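Local coordinates for protein cytochrome P450 RhF (Acinetobacter radioresistens, PDB 6RO8) that probably acts as a monooxygenase through its cytochrome P450 heme domain, the part present here, which binds heme b, at residues P79-L91 and Y107-P119. Numbering follows the deposited sequence.
Sequences PITFSACNALEKL and YGMNRTLVNEDEP. With HEM (protoporphyrin IX containing Fe), chain B; HIS (histidine), chain C.
Leu88, Asp117 and Asn115 bury the most surface in this contact, and they show how two loops beside a cofactor can be joined by one leucine side chain, one serine-carboxylate hydrogen bond and one shared water. Leu88 lies against the side chains of Met109, Thr112, Val114 and Asn115. With CG anti to the carbonyl carbon (chi1 -60°), its CD1 is carried to the methyl CE of Met109 and, at 3.8 Å, CG1 of Val114, while the same branch lies against the amide of Asn115, the side chains crossing at about a right angle. That amide is firmly oriented: OD1 of Asn115 takes a nearly straight bond from N of Thr112 (2.8 Å, 178°) in the carbonyl plane, and ND2 gives a weak one to O of Asn110. ND2 also donates to a water that accepts from N of Leu88 and donates to O of Cys85, which ties both loops to one point. Close by, CA of Asn115 makes a C-H...O contact with O of Ala84 (3.2 Å).

At the other end, OG of Ser83 donates to the syn lone pair of OD2 of Asp117 (2.6 Å), while accepting from N of Cys85 in an ST turn. OD2 is also gripped by NH2 of Arg111 in a salt bridge (3.2 Å). NE of Arg111 meanwhile bonds O of Asn115, so one guanidinium braces both residues.

Val114, in the type I turn from Leu113 to Glu116, faces the heme and the bound histidine. Strand 82-83 edges the mixed sheet beside strand 320-324, whereas 107-119 links helix 96-104 to helix 121-127 and rests Met109 and Leu113 on helix 257-270.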
loop_
_atom_site.group_PDB
_atom_site.type_symbol
_atom_site.label_atom_id
_atom_site.label_comp_id
_atom_site.label_asym_id
_atom_site.label_seq_id
_atom_site.Cartn_x
_atom_site.Cartn_y
_atom_site.Cartn_z
ATOM N N PRO A 79 -16.886 -9.934 3.729
ATOM C CA PRO A 79 -16.587 -8.856 4.675
ATOM C C PRO A 79 -17.562 -8.752 5.830
ATOM O O PRO A 79 -17.393 -7.863 6.670
ATOM C CB PRO A 79 -16.667 -7.603 3.789
ATOM C CG PRO A 79 -17.688 -7.943 2.770
ATOM C CD PRO A 79 -17.680 -9.449 2.588
ATOM N N ILE A 80 -18.584 -9.601 5.891
ATOM C CA ILE A 80 -19.402 -9.624 7.094
ATOM C C ILE A 80 -18.733 -10.487 8.163
ATOM O O ILE A 80 -18.497 -10.027 9.287
ATOM C CB ILE A 80 -20.850 -10.062 6.769
ATOM C CG1 ILE A 80 -20.889 -11.332 5.918
ATOM C CG2 ILE A 80 -21.560 -8.958 5.977
ATOM C CD1 ILE A 80 -21.946 -12.371 6.336
ATOM N N THR A 81 -18.327 -11.709 7.806
ATOM C CA THR A 81 -17.548 -12.533 8.729
ATOM C C THR A 81 -16.194 -11.906 9.036
ATOM O O THR A 81 -15.819 -11.751 10.204
ATOM C CB THR A 81 -17.339 -13.925 8.148
ATOM O OG1 THR A 81 -18.535 -14.334 7.477
ATOM C CG2 THR A 81 -17.022 -14.907 9.268
ATOM N N PHE A 82 -15.432 -11.568 7.997
ATOM C CA PHE A 82 -14.084 -11.026 8.146
ATOM C C PHE A 82 -14.137 -9.544 7.821
ATOM O O PHE A 82 -14.182 -9.154 6.651
ATOM C CB PHE A 82 -13.107 -11.777 7.256
ATOM C CG PHE A 82 -13.299 -13.244 7.305
ATOM C CD1 PHE A 82 -12.932 -13.954 8.431
ATOM C CD2 PHE A 82 -13.891 -13.910 6.252
ATOM C CE1 PHE A 82 -13.125 -15.303 8.496
ATOM C CE2 PHE A 82 -14.086 -15.259 6.314
ATOM C CZ PHE A 82 -13.703 -15.960 7.444
ATOM N N SER A 83 -14.129 -8.721 8.854
ATOM C CA SER A 83 -14.334 -7.299 8.667
ATOM C C SER A 83 -13.006 -6.551 8.654
ATOM O O SER A 83 -11.994 -6.995 9.206
ATOM C CB SER A 83 -15.232 -6.732 9.761
ATOM O OG SER A 83 -14.471 -6.087 10.770
ATOM N N ALA A 84 -13.047 -5.385 8.031
ATOM C CA ALA A 84 -11.893 -4.540 7.804
ATOM C C ALA A 84 -11.584 -3.625 8.975
ATOM O O ALA A 84 -10.685 -2.789 8.852
ATOM C CB ALA A 84 -12.121 -3.696 6.547
ATOM N N CYS A 85 -12.300 -3.766 10.101
ATOM C CA CYS A 85 -12.225 -2.770 11.170
ATOM C C CYS A 85 -10.798 -2.574 11.665
ATOM O O CYS A 85 -10.390 -1.445 11.959
ATOM C CB CYS A 85 -13.158 -3.159 12.315
ATOM S SG CYS A 85 -12.804 -4.733 13.154
ATOM N N ASN A 86 -10.004 -3.632 11.688
ATOM C CA ASN A 86 -8.632 -3.523 12.145
ATOM C C ASN A 86 -7.651 -3.119 11.046
ATOM O O ASN A 86 -6.450 -3.058 11.323
ATOM C CB ASN A 86 -8.185 -4.853 12.763
ATOM C CG ASN A 86 -8.152 -5.978 11.748
ATOM O OD1 ASN A 86 -8.848 -5.933 10.723
ATOM N ND2 ASN A 86 -7.323 -6.975 12.002
ATOM N N ALA A 87 -8.112 -2.817 9.824
ATOM C CA ALA A 87 -7.172 -2.600 8.723
ATOM C C ALA A 87 -6.230 -1.428 8.983
ATOM O O ALA A 87 -5.117 -1.408 8.444
ATOM C CB ALA A 87 -7.919 -2.392 7.401
ATOM N N LEU A 88 -6.645 -0.448 9.792
ATOM C CA LEU A 88 -5.783 0.683 10.123
ATOM C C LEU A 88 -5.471 0.743 11.612
ATOM O O LEU A 88 -4.963 1.758 12.108
ATOM C CB LEU A 88 -6.410 1.995 9.662
ATOM C CG LEU A 88 -6.692 2.142 8.165
ATOM C CD1 LEU A 88 -7.462 3.433 7.953
ATOM C CD2 LEU A 88 -5.387 2.096 7.292
ATOM N N GLU A 89 -5.744 -0.346 12.321
ATOM C CA GLU A 89 -5.490 -0.435 13.745
ATOM C C GLU A 89 -3.997 -0.497 14.040
ATOM O O GLU A 89 -3.220 -1.100 13.297
ATOM C CB GLU A 89 -6.206 -1.668 14.275
ATOM C CG GLU A 89 -5.995 -2.039 15.729
ATOM C CD GLU A 89 -6.644 -3.364 16.017
ATOM O OE1 GLU A 89 -5.961 -4.401 15.893
ATOM O OE2 GLU A 89 -7.854 -3.373 16.311
ATOM N N LYS A 90 -3.596 0.116 15.149
ATOM C CA LYS A 90 -2.179 0.171 15.470
ATOM C C LYS A 90 -1.697 -1.206 15.903
ATOM O O LYS A 90 -2.288 -1.844 16.773
ATOM C CB LYS A 90 -1.901 1.209 16.553
ATOM C CG LYS A 90 -0.422 1.263 16.903
ATOM C CD LYS A 90 -0.024 2.418 17.814
ATOM C CE LYS A 90 1.509 2.527 17.973
ATOM N NZ LYS A 90 2.188 1.467 18.783
ATOM N N LEU A 91 -0.628 -1.677 15.271
ATOM C CA LEU A 91 -0.232 -3.064 15.454
ATOM C C LEU A 91 0.185 -3.329 16.893
ATOM O O LEU A 91 -0.379 -4.197 17.569
ATOM C CB LEU A 91 0.896 -3.401 14.488
ATOM C CG LEU A 91 1.234 -4.875 14.429
ATOM C CD1 LEU A 91 0.068 -5.629 13.817
ATOM C CD2 LEU A 91 2.463 -5.001 13.580
ATOM N N TYR A 107 -6.689 13.404 19.044
ATOM C CA TYR A 107 -6.621 12.529 17.879
ATOM C C TYR A 107 -7.859 11.646 17.810
ATOM O O TYR A 107 -8.223 10.987 18.787
ATOM C CB TYR A 107 -5.350 11.684 17.965
ATOM C CG TYR A 107 -5.080 10.705 16.853
ATOM C CD1 TYR A 107 -4.591 11.131 15.619
ATOM C CD2 TYR A 107 -5.230 9.339 17.064
ATOM C CE1 TYR A 107 -4.294 10.215 14.599
ATOM C CE2 TYR A 107 -4.946 8.421 16.065
ATOM C CZ TYR A 107 -4.475 8.858 14.836
ATOM O OH TYR A 107 -4.194 7.928 13.852
ATOM N N GLY A 108 -8.510 11.634 16.651
ATOM C CA GLY A 108 -9.803 10.987 16.575
ATOM C C GLY A 108 -9.979 10.104 15.365
ATOM O O GLY A 108 -11.080 10.001 14.814
ATOM N N MET A 109 -8.906 9.458 14.943
ATOM C CA MET A 109 -8.971 8.620 13.754
ATOM C C MET A 109 -9.883 7.433 14.001
ATOM O O MET A 109 -9.643 6.647 14.918
ATOM C CB MET A 109 -7.576 8.136 13.389
ATOM C CG MET A 109 -7.573 7.123 12.302
ATOM S SD MET A 109 -7.479 7.905 10.710
ATOM C CE MET A 109 -8.305 6.649 9.754
ATOM N N ASN A 110 -10.934 7.284 13.178
ATOM C CA ASN A 110 -11.847 6.171 13.292
ATOM C C ASN A 110 -11.997 5.551 11.911
ATOM O O ASN A 110 -10.990 5.210 11.298
ATOM C CB ASN A 110 -13.163 6.583 13.930
ATOM C CG ASN A 110 -13.959 5.396 14.441
ATOM O OD1 ASN A 110 -13.399 4.372 14.841
ATOM N ND2 ASN A 110 -15.279 5.524 14.424
ATOM N N ARG A 111 -13.211 5.391 11.410
ATOM C CA ARG A 111 -13.429 4.709 10.146
ATOM C C ARG A 111 -13.291 5.643 8.949
ATOM O O ARG A 111 -13.775 6.779 8.961
ATOM C CB ARG A 111 -14.818 4.084 10.135
ATOM C CG ARG A 111 -15.130 3.361 11.395
ATOM C CD ARG A 111 -14.078 2.314 11.667
ATOM N NE ARG A 111 -14.605 0.995 11.363
ATOM C CZ ARG A 111 -15.369 0.303 12.193
ATOM N NH1 ARG A 111 -15.683 0.803 13.378
ATOM N NH2 ARG A 111 -15.817 -0.889 11.836
ATOM N N THR A 112 -12.642 5.136 7.906
ATOM C CA THR A 112 -12.591 5.797 6.612
ATOM C C THR A 112 -13.383 4.962 5.623
ATOM O O THR A 112 -14.569 4.696 5.834
ATOM C CB THR A 112 -11.153 5.946 6.137
ATOM O OG1 THR A 112 -10.532 4.650 6.126
ATOM C CG2 THR A 112 -10.384 6.864 7.069
ATOM N N LEU A 113 -12.735 4.533 4.549
ATOM C CA LEU A 113 -13.316 3.546 3.651
ATOM C C LEU A 113 -12.711 2.168 3.851
ATOM O O LEU A 113 -13.448 1.183 3.963
ATOM C CB LEU A 113 -13.133 3.977 2.192
ATOM C CG LEU A 113 -14.121 5.012 1.660
ATOM C CD1 LEU A 113 -13.860 5.280 0.190
ATOM C CD2 LEU A 113 -15.545 4.539 1.867
ATOM N N VAL A 114 -11.379 2.083 3.926
ATOM C CA VAL A 114 -10.719 0.784 3.843
ATOM C C VAL A 114 -10.987 -0.029 5.095
ATOM O O VAL A 114 -10.953 -1.262 5.053
ATOM C CB VAL A 114 -9.205 0.958 3.574
ATOM C CG1 VAL A 114 -8.470 1.435 4.828
ATOM C CG2 VAL A 114 -8.589 -0.334 2.979
ATOM N N ASN A 115 -11.272 0.632 6.213
ATOM C CA ASN A 115 -11.547 -0.034 7.480
ATOM C C ASN A 115 -12.974 0.183 7.959
ATOM O O ASN A 115 -13.280 -0.106 9.123
ATOM C CB ASN A 115 -10.553 0.416 8.561
ATOM C CG ASN A 115 -10.743 1.867 8.991
ATOM O OD1 ASN A 115 -11.343 2.682 8.281
ATOM N ND2 ASN A 115 -10.223 2.193 10.167
ATOM N N GLU A 116 -13.850 0.700 7.101
ATOM C CA GLU A 116 -15.255 0.784 7.458
ATOM C C GLU A 116 -15.921 -0.556 7.197
ATOM O O GLU A 116 -15.538 -1.306 6.303
ATOM C CB GLU A 116 -15.975 1.893 6.697
ATOM C CG GLU A 116 -17.435 2.089 7.135
ATOM C CD GLU A 116 -17.582 2.524 8.581
ATOM O OE1 GLU A 116 -17.654 3.741 8.834
ATOM O OE2 GLU A 116 -17.638 1.644 9.461
ATOM N N ASP A 117 -16.917 -0.860 8.005
ATOM C CA ASP A 117 -17.269 -2.246 8.213
ATOM C C ASP A 117 -18.531 -2.691 7.515
ATOM O O ASP A 117 -18.742 -3.899 7.363
ATOM C CB ASP A 117 -17.447 -2.509 9.707
ATOM C CG ASP A 117 -16.951 -3.831 10.082
ATOM O OD1 ASP A 117 -17.585 -4.812 9.659
ATOM O OD2 ASP A 117 -15.896 -3.887 10.739
ATOM N N GLU A 118 -19.340 -1.776 7.083
ATOM C CA GLU A 118 -20.727 -2.042 7.378
ATOM C C GLU A 118 -21.456 -2.846 6.321
ATOM O O GLU A 118 -20.883 -3.190 5.277
ATOM C CB GLU A 118 -21.443 -0.708 7.593
ATOM C CG GLU A 118 -22.588 -0.700 8.601
ATOM C CD GLU A 118 -22.167 -0.205 9.961
ATOM O OE1 GLU A 118 -22.411 -0.908 10.965
ATOM O OE2 GLU A 118 -21.556 0.881 10.020
ATOM N N PRO A 119 -22.711 -3.198 6.594
ATOM C CA PRO A 119 -23.721 -3.136 5.540
ATOM C C PRO A 119 -23.757 -1.721 4.987
ATOM O O PRO A 119 -23.746 -0.735 5.735
ATOM C CB PRO A 119 -25.026 -3.516 6.255
ATOM C CG PRO A 119 -24.659 -3.794 7.694
ATOM C CD PRO A 119 -23.174 -3.987 7.746
HETATM C CHA HEM B . -8.026 -0.092 -0.765
HETATM C CHB HEM B . -3.549 -1.365 -2.186
HETATM C CHC HEM B . -2.944 2.913 -4.447
HETATM C CHD HEM B . -7.218 4.308 -2.604
HETATM C C1A HEM B . -6.865 -0.816 -0.929
HETATM C C2A HEM B . -6.570 -2.132 -0.391
HETATM C C3A HEM B . -5.347 -2.478 -0.779
HETATM C C4A HEM B . -4.795 -1.398 -1.579
HETATM C CMA HEM B . -4.653 -3.809 -0.421
HETATM C CAA HEM B . -7.511 -3.002 0.473
HETATM C CBA HEM B . -8.169 -4.002 -0.457
HETATM C CGA HEM B . -9.178 -4.851 0.266
HETATM O O1A HEM B . -9.344 -4.685 1.499
HETATM O O2A HEM B . -9.817 -5.693 -0.409
HETATM C C1B HEM B . -3.039 -0.370 -2.986
HETATM C C2B HEM B . -1.829 -0.464 -3.781
HETATM C C3B HEM B . -1.650 0.729 -4.398
HETATM C C4B HEM B . -2.748 1.608 -4.018
HETATM C CMB HEM B . -0.947 -1.740 -3.849
HETATM C CAB HEM B . -0.544 1.181 -5.381
HETATM C CBB HEM B . 0.352 0.379 -5.957
HETATM C C1C HEM B . -4.051 3.677 -4.147
HETATM C C2C HEM B . -4.321 5.045 -4.554
HETATM C C3C HEM B . -5.517 5.402 -4.030
HETATM C C4C HEM B . -6.029 4.285 -3.288
HETATM C CMC HEM B . -3.373 5.884 -5.437
HETATM C CAC HEM B . -6.330 6.723 -4.114
HETATM C CBC HEM B . -5.888 7.804 -4.759
HETATM C C1D HEM B . -7.803 3.266 -1.927
HETATM C C2D HEM B . -9.071 3.313 -1.239
HETATM C C3D HEM B . -9.306 2.105 -0.741
HETATM C C4D HEM B . -8.188 1.236 -1.091
HETATM C CMD HEM B . -10.000 4.538 -1.095
HETATM C CAD HEM B . -10.554 1.737 0.094
HETATM C CBD HEM B . -11.716 1.284 -0.778
HETATM C CGD HEM B . -12.701 0.516 0.076
HETATM O O1D HEM B . -12.454 0.385 1.293
HETATM O O2D HEM B . -13.730 0.021 -0.448
HETATM N NA HEM B . -5.755 -0.399 -1.632
HETATM N NB HEM B . -3.568 0.901 -3.155
HETATM N NC HEM B . -5.119 3.256 -3.374
HETATM N ND HEM B . -7.293 1.981 -1.819
HETATM FE FE HEM B . -5.429 1.463 -2.517
HETATM N N HIS C . -2.674 2.674 3.146
HETATM C CA HIS C . -2.805 1.630 2.136
HETATM C C HIS C . -2.385 2.136 0.759
HETATM O O HIS C . -2.546 1.415 -0.235
HETATM C CB HIS C . -4.241 1.107 2.088
HETATM C CG HIS C . -5.278 2.178 2.219
HETATM N ND1 HIS C . -6.320 2.320 1.325
HETATM C CD2 HIS C . -5.434 3.161 3.138
HETATM C CE1 HIS C . -7.073 3.344 1.690
HETATM N NE2 HIS C . -6.557 3.871 2.786
HETATM O OXT HIS C . -1.887 3.255 0.624
HETATM O O HOH W 1 -8.563 0.314 11.207
HETATM O O HOH W 2 -4.633 2.202 -0.487
#